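Local coordinates for protein thiosulfate sulfurtransferase YnjE (PDB 2WLR) that transfers sulfur from thiosulfate to cyanide, giving thiocyanate and sulfite, as a monomeric periplasmic enzyme that carries rhodanese repeats, at residues Q278-L283 with K401-T406; S54-M59 with V88-T93. All coordinates share one frame; numbering follows the deposited sequence.

Contact 1: Q278-L283 with K401-T406; sequences QARGLL and KNPVAT
At the edge of the Arg-280 guanidinium, and nearly in its plane, sits the side-chain oxygen of Asn-402, with Pro-403 CD near that same plane 4.2 Å from Arg-280 NH1. The grip is end-on and forked: Arg-280 NH1 and NH2 both donate to Asn-402 OD1, each at 3.0 Å, and both bonds are somewhat bent. Amide and guanidinium planes are 37° apart, and both nitrogens reach the oxygen from one face of the amide, NH1 well above its plane. Arginine suits the place because its chain is long enough to span backbones whose nearest CA atoms, those of Arg-280 and Asn-402, are 9.4 Å apart; CG anti to the backbone N (chi1 -172°) carries it out from the helix, and a bend at chi3 turns the guanidinium end-on to OD1. Asparagine suits its own because it is bifunctional: OD1 accepts here while ND2 donates to the carbonyl of Trp-396. NH2 of the arginine also forms a salt bridge with Glu-277. A leucine in place of Arg-280 would probably leave Asn-402 OD1 without either donor and Glu-277 without this countercharge. The contact is a side-chain hydrogen-bonded link between helix 276-280 and the closing segment of an alpha/beta rhodanese fold.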
loop_
_atom_site.group_PDB
_atom_site.type_symbol
_atom_site.label_atom_id
_atom_site.label_comp_id
_atom_site.label_asym_id
_atom_site.label_seq_id
_atom_site.Cartn_x
_atom_site.Cartn_y
_atom_site.Cartn_z
ATOM N N GLN A 278 -10.226 -23.208 -0.233
ATOM C CA GLN A 278 -9.017 -22.830 -0.962
ATOM C C GLN A 278 -7.965 -22.271 0.005
ATOM O O GLN A 278 -6.783 -22.607 -0.088
ATOM C CB GLN A 278 -9.333 -21.787 -2.032
ATOM C CG GLN A 278 -10.153 -22.309 -3.189
ATOM C CD GLN A 278 -10.618 -21.184 -4.079
ATOM O OE1 GLN A 278 -11.201 -20.208 -3.622
ATOM N NE2 GLN A 278 -10.342 -21.309 -5.349
ATOM N N ALA A 279 -8.397 -21.441 0.946
ATOM C CA ALA A 279 -7.483 -20.883 1.933
ATOM C C ALA A 279 -6.860 -21.985 2.791
ATOM O O ALA A 279 -5.647 -21.995 3.019
ATOM C CB ALA A 279 -8.209 -19.868 2.807
ATOM N N ARG A 280 -7.713 -22.894 3.250
ATOM C CA ARG A 280 -7.276 -24.057 4.046
ATOM C C ARG A 280 -6.192 -24.805 3.308
ATOM O O ARG A 280 -5.221 -25.282 3.908
ATOM C CB ARG A 280 -8.464 -24.992 4.311
ATOM C CG ARG A 280 -8.130 -26.107 5.285
ATOM C CD ARG A 280 -9.229 -27.166 5.334
ATOM N NE ARG A 280 -10.575 -26.621 5.496
ATOM C CZ ARG A 280 -11.103 -26.225 6.654
ATOM N NH1 ARG A 280 -10.400 -26.294 7.783
ATOM N NH2 ARG A 280 -12.334 -25.729 6.672
ATOM N N GLY A 281 -6.352 -24.928 1.995
ATOM C CA GLY A 281 -5.365 -25.590 1.149
ATOM C C GLY A 281 -3.980 -24.968 1.075
ATOM O O GLY A 281 -3.038 -25.592 0.569
ATOM N N LEU A 282 -3.828 -23.728 1.555
ATOM C CA LEU A 282 -2.523 -23.072 1.507
ATOM C C LEU A 282 -1.685 -23.352 2.756
ATOM O O LEU A 282 -0.494 -23.038 2.792
ATOM C CB LEU A 282 -2.693 -21.556 1.384
ATOM C CG LEU A 282 -3.462 -21.042 0.174
ATOM C CD1 LEU A 282 -3.416 -19.504 0.181
ATOM C CD2 LEU A 282 -2.875 -21.549 -1.113
ATOM N N LEU A 283 -2.338 -23.870 3.796
ATOM C CA LEU A 283 -1.690 -24.102 5.086
ATOM C C LEU A 283 -0.695 -25.259 5.053
ATOM O O LEU A 283 -0.810 -26.197 4.240
ATOM C CB LEU A 283 -2.729 -24.355 6.174
ATOM C CG LEU A 283 -3.748 -23.229 6.395
ATOM C CD1 LEU A 283 -4.901 -23.726 7.278
ATOM C CD2 LEU A 283 -3.061 -22.050 7.022
ATOM N N LYS A 401 -14.946 -26.352 14.819
ATOM C CA LYS A 401 -14.109 -27.442 14.359
ATOM C C LYS A 401 -12.878 -26.987 13.569
ATOM O O LYS A 401 -11.922 -27.736 13.439
ATOM C CB LYS A 401 -14.941 -28.437 13.540
ATOM C CG LYS A 401 -16.083 -29.106 14.347
ATOM C CD LYS A 401 -17.215 -29.654 13.459
ATOM C CE LYS A 401 -18.019 -28.534 12.785
ATOM N NZ LYS A 401 -19.376 -28.905 12.261
ATOM N N ASN A 402 -12.888 -25.765 13.026
ATOM C CA ASN A 402 -11.720 -25.279 12.295
ATOM C C ASN A 402 -10.549 -25.016 13.254
ATOM O O ASN A 402 -10.758 -24.375 14.266
ATOM C CB ASN A 402 -12.061 -24.001 11.538
ATOM C CG ASN A 402 -12.822 -24.273 10.274
ATOM O OD1 ASN A 402 -12.580 -25.271 9.595
ATOM N ND2 ASN A 402 -13.718 -23.370 9.926
ATOM N N PRO A 403 -9.351 -25.532 12.950
ATOM C CA PRO A 403 -8.226 -25.431 13.889
ATOM C C PRO A 403 -7.822 -23.993 14.193
ATOM O O PRO A 403 -7.691 -23.173 13.259
ATOM C CB PRO A 403 -7.098 -26.153 13.162
ATOM C CG PRO A 403 -7.781 -27.091 12.218
ATOM C CD PRO A 403 -9.001 -26.350 11.776
ATOM N N VAL A 404 -7.635 -23.707 15.481
ATOM C CA VAL A 404 -7.307 -22.375 15.997
ATOM C C VAL A 404 -5.943 -22.410 16.700
ATOM O O VAL A 404 -5.636 -23.357 17.459
ATOM C CB VAL A 404 -8.408 -21.849 16.990
ATOM C CG1 VAL A 404 -7.960 -20.559 17.709
ATOM C CG2 VAL A 404 -9.735 -21.628 16.287
ATOM N N ALA A 405 -5.110 -21.399 16.441
ATOM C CA ALA A 405 -3.846 -21.207 17.174
ATOM C C ALA A 405 -4.002 -20.020 18.105
ATOM O O ALA A 405 -4.712 -19.064 17.795
ATOM C CB ALA A 405 -2.684 -20.955 16.232
ATOM N N THR A 406 -3.335 -20.070 19.252
ATOM C CA THR A 406 -3.438 -19.000 20.220
ATOM C C THR A 406 -2.127 -18.824 20.968
ATOM O O THR A 406 -1.277 -19.707 20.951
ATOM C CB THR A 406 -4.575 -19.259 21.219
ATOM O OG1 THR A 406 -4.878 -18.056 21.938
ATOM C CG2 THR A 406 -4.198 -20.357 22.203
#

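Contact 2: S54-M59 with V88-T93; sequences SWLDKM and VDAVKT
Leu-56 is directed from its CB toward the flank of helix 85-97, in the first rhodanese repeat of the chain, where this helix follows strand 79-82 of the parallel sheet. One branch does the touching. With CG anti to the carbonyl carbon (chi1 -66°) and CD1 anti to CA (chi2 169°), the leucine reaches out with CD1 foremost, and this methyl meets both Ala-90 and Val-91. Ala-90 also points toward the leucine, its CB 4.1 Å from Leu-56 CD1; the small residue lets the methyl come near the helix backbone. Val-91 is turned aside and offers a flank, CG2, while its side chain also packs on Leu-81 of the sheet, so a branched, buried residue serves two neighbours. On the loop side, the turn bearing Leu-56 is braced by Lys-58, whose NZ donates to Ser-54 O at 3.0 Å, in the carbonyl plane, and forms a salt bridge with Asp-57 OD1. Arg-94, one turn beyond Ala-90, donates to the carbonyl oxygens of Leu-56 and Met-59, adding polar links between loop and helix beside this apolar touch. Closest of all across the two segments is Leu-56 CD1 to Ala-90 O, at 3.7 Å.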
loop_
_atom_site.group_PDB
_atom_site.type_symbol
_atom_site.label_atom_id
_atom_site.label_comp_id
_atom_site.label_asym_id
_atom_site.label_seq_id
_atom_site.Cartn_x
_atom_site.Cartn_y
_atom_site.Cartn_z
ATOM N N SER A 54 10.562 15.266 3.982
ATOM C CA SER A 54 9.195 15.623 4.376
ATOM C C SER A 54 8.642 14.806 5.533
ATOM O O SER A 54 7.631 15.194 6.111
ATOM C CB SER A 54 8.254 15.497 3.180
ATOM O OG SER A 54 8.143 14.158 2.745
ATOM N N TRP A 55 9.286 13.693 5.882
ATOM C CA TRP A 55 8.845 12.923 7.036
ATOM C C TRP A 55 9.429 13.364 8.346
ATOM O O TRP A 55 8.917 12.977 9.395
ATOM C CB TRP A 55 9.260 11.456 6.907
ATOM C CG TRP A 55 8.816 10.737 5.680
ATOM C CD1 TRP A 55 7.811 11.076 4.847
ATOM C CD2 TRP A 55 9.352 9.511 5.197
ATOM N NE1 TRP A 55 7.719 10.148 3.823
ATOM C CE2 TRP A 55 8.634 9.156 4.047
ATOM C CE3 TRP A 55 10.367 8.673 5.640
ATOM C CZ2 TRP A 55 8.978 8.021 3.287
ATOM C CZ3 TRP A 55 10.667 7.557 4.922
ATOM C CH2 TRP A 55 9.975 7.245 3.756
ATOM N N LEU A 56 10.518 14.120 8.304
ATOM C CA LEU A 56 11.326 14.360 9.504
ATOM C C LEU A 56 10.585 15.035 10.655
ATOM O O LEU A 56 10.831 14.676 11.792
ATOM C CB LEU A 56 12.584 15.148 9.166
ATOM C CG LEU A 56 13.577 14.400 8.280
ATOM C CD1 LEU A 56 14.653 15.378 7.805
ATOM C CD2 LEU A 56 14.176 13.174 8.986
ATOM N N ASP A 57 9.676 15.949 10.327
ATOM C CA ASP A 57 8.867 16.655 11.346
ATOM C C ASP A 57 7.838 15.742 11.998
ATOM O O ASP A 57 7.152 16.151 12.947
ATOM C CB ASP A 57 8.195 17.909 10.744
ATOM C CG ASP A 57 7.133 17.598 9.701
ATOM O OD1 ASP A 57 6.940 16.432 9.309
ATOM O OD2 ASP A 57 6.463 18.565 9.243
ATOM N N LYS A 58 7.721 14.511 11.501
ATOM C CA LYS A 58 6.845 13.507 12.093
ATOM C C LYS A 58 7.611 12.292 12.585
ATOM O O LYS A 58 7.023 11.224 12.815
ATOM C CB LYS A 58 5.782 13.052 11.093
ATOM C CG LYS A 58 4.790 14.160 10.743
ATOM C CD LYS A 58 3.856 13.765 9.604
ATOM C CE LYS A 58 4.576 13.574 8.262
ATOM N NZ LYS A 58 5.128 14.836 7.696
HETATM N N MSE A 59 8.919 12.424 12.710
HETATM C CA MSE A 59 9.745 11.364 13.251
HETATM C C MSE A 59 10.493 11.870 14.455
HETATM O O MSE A 59 11.327 12.771 14.344
HETATM C CB MSE A 59 10.783 10.923 12.231
HETATM C CG MSE A 59 10.218 10.163 11.056
HETATM SE SE MSE A 59 11.489 9.646 9.698
HETATM C CE MSE A 59 12.384 8.248 10.518
ATOM N N VAL A 88 18.398 17.134 1.202
ATOM C CA VAL A 88 19.638 16.440 1.554
ATOM C C VAL A 88 20.231 17.081 2.824
ATOM O O VAL A 88 20.652 16.364 3.743
ATOM C CB VAL A 88 20.649 16.489 0.366
ATOM C CG1 VAL A 88 22.058 16.143 0.815
ATOM C CG2 VAL A 88 20.202 15.489 -0.700
ATOM N N ASP A 89 20.230 18.401 2.893
ATOM C CA ASP A 89 20.751 19.093 4.079
ATOM C C ASP A 89 19.935 18.755 5.331
ATOM O O ASP A 89 20.494 18.535 6.415
ATOM C CB ASP A 89 20.730 20.610 3.840
ATOM C CG ASP A 89 21.319 21.390 4.999
ATOM O OD1 ASP A 89 22.554 21.388 5.128
ATOM O OD2 ASP A 89 20.531 21.972 5.764
ATOM N N ALA A 90 18.618 18.730 5.197
ATOM C CA ALA A 90 17.722 18.443 6.324
ATOM C C ALA A 90 17.973 17.045 6.874
ATOM O O ALA A 90 18.079 16.812 8.086
ATOM C CB ALA A 90 16.274 18.566 5.889
ATOM N N VAL A 91 18.039 16.072 5.976
ATOM C CA VAL A 91 18.324 14.692 6.361
ATOM C C VAL A 91 19.733 14.562 6.960
ATOM O O VAL A 91 19.912 13.894 7.971
ATOM C CB VAL A 91 18.103 13.723 5.160
ATOM C CG1 VAL A 91 18.605 12.332 5.483
ATOM C CG2 VAL A 91 16.621 13.733 4.784
ATOM N N LYS A 92 20.721 15.209 6.334
ATOM C CA LYS A 92 22.099 15.177 6.850
ATOM C C LYS A 92 22.105 15.606 8.322
ATOM O O LYS A 92 22.713 14.959 9.162
ATOM C CB LYS A 92 23.009 16.091 6.043
ATOM C CG LYS A 92 24.416 16.234 6.614
ATOM C CD LYS A 92 25.064 17.569 6.245
ATOM C CE LYS A 92 24.454 18.720 7.064
ATOM N NZ LYS A 92 25.096 20.035 6.776
ATOM N N THR A 93 21.376 16.661 8.621
ATOM C CA THR A 93 21.418 17.258 9.956
ATOM C C THR A 93 20.810 16.307 10.980
ATOM O O THR A 93 21.404 16.076 12.040
ATOM C CB THR A 93 20.735 18.617 9.927
ATOM O OG1 THR A 93 21.471 19.474 9.044
ATOM C CG2 THR A 93 20.693 19.259 11.312
#

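The two contacts lie on opposite sides of the chain's centre, their centres about 44 Å apart, and share no elements: 54-59 with 88-93 belongs to the first rhodanese repeat, 278-283 with 401-406 to the C-terminal rhodanese region. Both are small and partly buried, neither deep core nor bare surface, and each joins a helix to a loop, away from the active-site cysteine. Each pairs a buried residue with a partly exposed one, Asn-402 with Arg-280 and Val-91 with Leu-56. Their chemistry differs. Contact 1 bridges a wide gap with a charged side chain and an amide, whereas contact 2 brings its backbones nearer through methyl groups, consistent with Val-91 packing on the sheet and Asn-402 lying in a loop whose polar groups need partners.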